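Local coordinates for tyrosyl-DNA phosphodiesterase 2 (PDB 4F1H), which belongs to the endonuclease/exonuclease/phosphatase family of the DNase I-like clan, at residues H116-K121 against T128-V133. Numbering follows the deposited sequence.
With nucleotides of chain A.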
loop_
_atom_site.group_PDB
_atom_site.type_symbol
_atom_site.label_atom_id
_atom_site.label_comp_id
_atom_site.label_asym_id
_atom_site.label_seq_id
_atom_site.Cartn_x
_atom_site.Cartn_y
_atom_site.Cartn_z
ATOM N N HIS B 116 -17.571 -4.676 3.132
ATOM C CA HIS B 116 -17.392 -4.774 1.696
ATOM C C HIS B 116 -16.908 -3.373 1.343
ATOM O O HIS B 116 -17.733 -2.430 1.253
ATOM C CB HIS B 116 -18.758 -5.085 1.088
ATOM C CG HIS B 116 -18.768 -5.217 -0.399
ATOM N ND1 HIS B 116 -19.945 -5.308 -1.110
ATOM C CD2 HIS B 116 -17.766 -5.358 -1.299
ATOM C CE1 HIS B 116 -19.676 -5.459 -2.396
ATOM N NE2 HIS B 116 -18.360 -5.485 -2.542
ATOM N N LEU B 117 -15.590 -3.174 1.218
ATOM C CA LEU B 117 -15.093 -1.808 1.019
ATOM C C LEU B 117 -15.467 -1.332 -0.385
ATOM O O LEU B 117 -15.689 -2.124 -1.307
ATOM C CB LEU B 117 -13.557 -1.707 1.156
ATOM C CG LEU B 117 -12.967 -2.120 2.514
ATOM C CD1 LEU B 117 -11.454 -1.761 2.605
ATOM C CD2 LEU B 117 -13.702 -1.497 3.701
ATOM N N GLU B 118 -15.577 -0.009 -0.508
ATOM C CA GLU B 118 -16.091 0.641 -1.732
ATOM C C GLU B 118 -15.529 -0.036 -2.995
ATOM O O GLU B 118 -14.301 -0.260 -3.103
ATOM C CB GLU B 118 -15.636 2.100 -1.715
ATOM C CG GLU B 118 -16.552 3.046 -2.509
ATOM C CD GLU B 118 -17.751 3.487 -1.697
ATOM O OE1 GLU B 118 -18.031 2.875 -0.610
ATOM O OE2 GLU B 118 -18.428 4.470 -2.118
ATOM N N SER B 119 -16.425 -0.354 -3.922
ATOM C CA SER B 119 -16.098 -1.138 -5.124
ATOM C C SER B 119 -15.620 -0.228 -6.266
ATOM O O SER B 119 -15.927 0.982 -6.305
ATOM C CB SER B 119 -17.326 -1.903 -5.617
ATOM O OG SER B 119 -17.809 -2.808 -4.607
ATOM N N CYS B 120 -14.866 -0.846 -7.179
ATOM C CA CYS B 120 -14.383 -0.279 -8.452
ATOM C C CYS B 120 -12.972 0.278 -8.380
ATOM O O CYS B 120 -12.568 0.936 -7.413
ATOM C CB CYS B 120 -15.340 0.784 -9.072
ATOM S SG CYS B 120 -17.070 0.255 -9.265
ATOM N N LYS B 121 -12.216 0.014 -9.442
ATOM C CA LYS B 121 -10.808 0.377 -9.459
ATOM C C LYS B 121 -10.643 1.858 -9.185
ATOM O O LYS B 121 -9.735 2.269 -8.428
ATOM C CB LYS B 121 -10.215 0.015 -10.813
ATOM C CG LYS B 121 -8.734 0.387 -10.936
ATOM C CD LYS B 121 -8.125 -0.396 -12.146
ATOM C CE LYS B 121 -6.637 -0.002 -12.376
ATOM N NZ LYS B 121 -5.982 -0.881 -13.426
ATOM N N THR B 128 -9.673 3.604 0.468
ATOM C CA THR B 128 -8.589 3.676 1.444
ATOM C C THR B 128 -9.008 4.470 2.701
ATOM O O THR B 128 -8.553 4.156 3.799
ATOM C CB THR B 128 -7.273 4.172 0.821
ATOM O OG1 THR B 128 -7.517 5.419 0.158
ATOM C CG2 THR B 128 -6.750 3.152 -0.186
ATOM N N LYS B 129 -9.896 5.456 2.568
ATOM C CA LYS B 129 -10.439 6.088 3.795
ATOM C C LYS B 129 -11.155 5.061 4.677
ATOM O O LYS B 129 -11.021 5.073 5.910
ATOM C CB LYS B 129 -11.418 7.206 3.463
ATOM C CG LYS B 129 -10.793 8.359 2.704
ATOM C CD LYS B 129 -11.859 9.429 2.458
ATOM C CE LYS B 129 -11.329 10.517 1.531
ATOM N NZ LYS B 129 -12.310 11.632 1.383
ATOM N N GLN B 130 -11.895 4.153 4.041
ATOM C CA GLN B 130 -12.567 3.078 4.787
ATOM C C GLN B 130 -11.557 2.117 5.372
ATOM O O GLN B 130 -11.689 1.697 6.511
ATOM C CB GLN B 130 -13.572 2.346 3.865
ATOM C CG GLN B 130 -14.688 3.240 3.367
ATOM C CD GLN B 130 -15.532 2.561 2.304
ATOM O OE1 GLN B 130 -15.270 1.403 1.969
ATOM N NE2 GLN B 130 -16.509 3.274 1.749
ATOM N N LEU B 131 -10.519 1.749 4.607
ATOM C CA LEU B 131 -9.498 0.874 5.148
ATOM C C LEU B 131 -8.875 1.495 6.395
ATOM O O LEU B 131 -8.625 0.801 7.385
ATOM C CB LEU B 131 -8.413 0.572 4.111
ATOM C CG LEU B 131 -7.220 -0.186 4.664
ATOM C CD1 LEU B 131 -7.590 -1.666 5.015
ATOM C CD2 LEU B 131 -6.171 -0.186 3.540
ATOM N N ARG B 132 -8.651 2.815 6.376
ATOM C CA ARG B 132 -8.083 3.432 7.586
ATOM C C ARG B 132 -8.986 3.251 8.802
ATOM O O ARG B 132 -8.484 2.958 9.903
ATOM C CB ARG B 132 -7.831 4.926 7.359
ATOM C CG ARG B 132 -6.700 5.198 6.415
ATOM C CD ARG B 132 -6.559 6.718 6.296
ATOM N NE ARG B 132 -5.643 7.053 5.217
ATOM C CZ ARG B 132 -4.322 7.054 5.349
ATOM N NH1 ARG B 132 -3.772 6.750 6.525
ATOM N NH2 ARG B 132 -3.554 7.368 4.309
ATOM N N VAL B 133 -10.301 3.372 8.604
ATOM C CA VAL B 133 -11.274 3.165 9.691
ATOM C C VAL B 133 -11.201 1.720 10.194
ATOM O O VAL B 133 -11.179 1.487 11.417
ATOM C CB VAL B 133 -12.707 3.534 9.269
ATOM C CG1 VAL B 133 -13.727 3.084 10.334
ATOM C CG2 VAL B 133 -12.815 5.027 9.036
ATOM O OP3 DT A 1 -17.215 -5.362 -5.101
ATOM P P DT A 1 -16.681 -6.474 -5.947
ATOM O OP1 DT A 1 -17.501 -7.674 -6.025
ATOM O OP2 DT A 1 -15.347 -6.968 -5.454
ATOM O "O5'" DT A 1 -16.400 -5.837 -7.371
ATOM C "C5'" DT A 1 -16.169 -6.739 -8.466
ATOM C "C4'" DT A 1 -15.987 -5.876 -9.698
ATOM O "O4'" DT A 1 -17.315 -5.407 -10.064
ATOM C "C3'" DT A 1 -15.103 -4.636 -9.522
ATOM O "O3'" DT A 1 -14.459 -4.347 -10.777
ATOM C "C2'" DT A 1 -16.106 -3.533 -9.196
ATOM C "C1'" DT A 1 -17.288 -3.963 -10.066
ATOM N N1 DT A 1 -18.601 -3.421 -9.610
ATOM C C2 DT A 1 -19.284 -2.578 -10.466
ATOM O O2 DT A 1 -18.850 -2.240 -11.578
ATOM N N3 DT A 1 -20.475 -2.121 -9.965
ATOM C C4 DT A 1 -21.062 -2.417 -8.739
ATOM O O4 DT A 1 -22.164 -1.945 -8.404
ATOM C C5 DT A 1 -20.278 -3.313 -7.906
ATOM C C7 DT A 1 -20.760 -3.690 -6.538
ATOM C C6 DT A 1 -19.104 -3.777 -8.361
ATOM P P DG A 2 -13.181 -3.401 -10.834
ATOM O OP1 DG A 2 -12.398 -3.579 -9.581
ATOM O OP2 DG A 2 -13.596 -2.022 -11.291
ATOM O "O5'" DG A 2 -12.373 -3.961 -12.096
ATOM C "C5'" DG A 2 -11.942 -5.316 -12.041
ATOM C "C4'" DG A 2 -10.653 -5.387 -12.835
ATOM O "O4'" DG A 2 -10.981 -5.315 -14.256
ATOM C "C3'" DG A 2 -9.617 -4.306 -12.565
ATOM O "O3'" DG A 2 -8.397 -5.037 -12.396
ATOM C "C2'" DG A 2 -9.600 -3.488 -13.860
ATOM C "C1'" DG A 2 -9.973 -4.554 -14.884
ATOM N N9 DG A 2 -10.580 -4.056 -16.113
ATOM C C8 DG A 2 -11.750 -3.306 -16.263
ATOM N N7 DG A 2 -12.025 -3.036 -17.537
ATOM C C5 DG A 2 -10.957 -3.650 -18.241
ATOM C C6 DG A 2 -10.669 -3.703 -19.636
ATOM O O6 DG A 2 -11.336 -3.221 -20.551
ATOM N N1 DG A 2 -9.505 -4.415 -19.932
ATOM C C2 DG A 2 -8.716 -5.025 -18.973
ATOM N N2 DG A 2 -7.620 -5.678 -19.400
ATOM N N3 DG A 2 -8.954 -4.959 -17.664
ATOM C C4 DG A 2 -10.096 -4.285 -17.378
ATOM P P DC A 3 -7.086 -4.353 -11.761
ATOM O OP1 DC A 3 -7.459 -3.660 -10.521
ATOM O OP2 DC A 3 -6.359 -3.604 -12.845
ATOM O "O5'" DC A 3 -6.214 -5.633 -11.407
ATOM C "C5'" DC A 3 -6.051 -6.617 -12.461
ATOM C "C4'" DC A 3 -5.167 -7.700 -11.903
ATOM O "O4'" DC A 3 -5.067 -8.823 -12.855
ATOM C "C3'" DC A 3 -3.751 -7.255 -11.559
ATOM O "O3'" DC A 3 -3.480 -7.771 -10.257
ATOM C "C2'" DC A 3 -2.910 -7.906 -12.675
ATOM C "C1'" DC A 3 -3.693 -9.191 -12.932
ATOM N N1 DC A 3 -3.579 -9.746 -14.305
ATOM C C2 DC A 3 -3.270 -11.109 -14.434
ATOM O O2 DC A 3 -3.059 -11.790 -13.417
ATOM N N3 DC A 3 -3.189 -11.628 -15.693
ATOM C C4 DC A 3 -3.410 -10.834 -16.752
ATOM N N4 DC A 3 -3.316 -11.397 -17.968
ATOM C C5 DC A 3 -3.733 -9.439 -16.630
ATOM C C6 DC A 3 -3.816 -8.941 -15.386
#
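Both ends of one amide grip a single residue: Gln130, reaching out from helix 124-140, bonds the backbone and the carboxylate of Glu118 at once. Its OE1 accepts Glu118 N at 2.9 Å, the donor standing 22° out of the carbonyl plane, while its NE2 gives a hydrogen to Glu118 OE1 at 2.8 Å. That second bond lies close to the amide plane but comes down on the carboxylate from above, the two planes being 77° apart. The bend at chi2 (83°) brings OE1 of Glu118 to the NE2 end of the amide; Thr92 bonds OE1 too, and the backbone N of Gln93 takes OE2. NE2 also meets Glu126 one turn earlier, so the amide's flip is probably settled. Beside the polar pair, the Leu117 side chain runs antiparallel to that of Gln130, CD2 3.8 Å from Gln130 CB, and its CD1 touches Leu131 CB at 4.1 Å. In this DNase I-like fold the loop joins strand 108-114 to the helix, and its far side faces the DNA. OP3 of DT1 of chain A lies in the plane of the His116 ring, at its edge, bonded to NE2 (2.8 Å); Ser119 OG bonds the same oxygen at 2.7 Å. Further along, Lys121 N holds OP2 of DG2 of chain A at 3.1 Å, and its extended side chain carries NZ to OP2 of DC3 of chain A, 2.8 Å away.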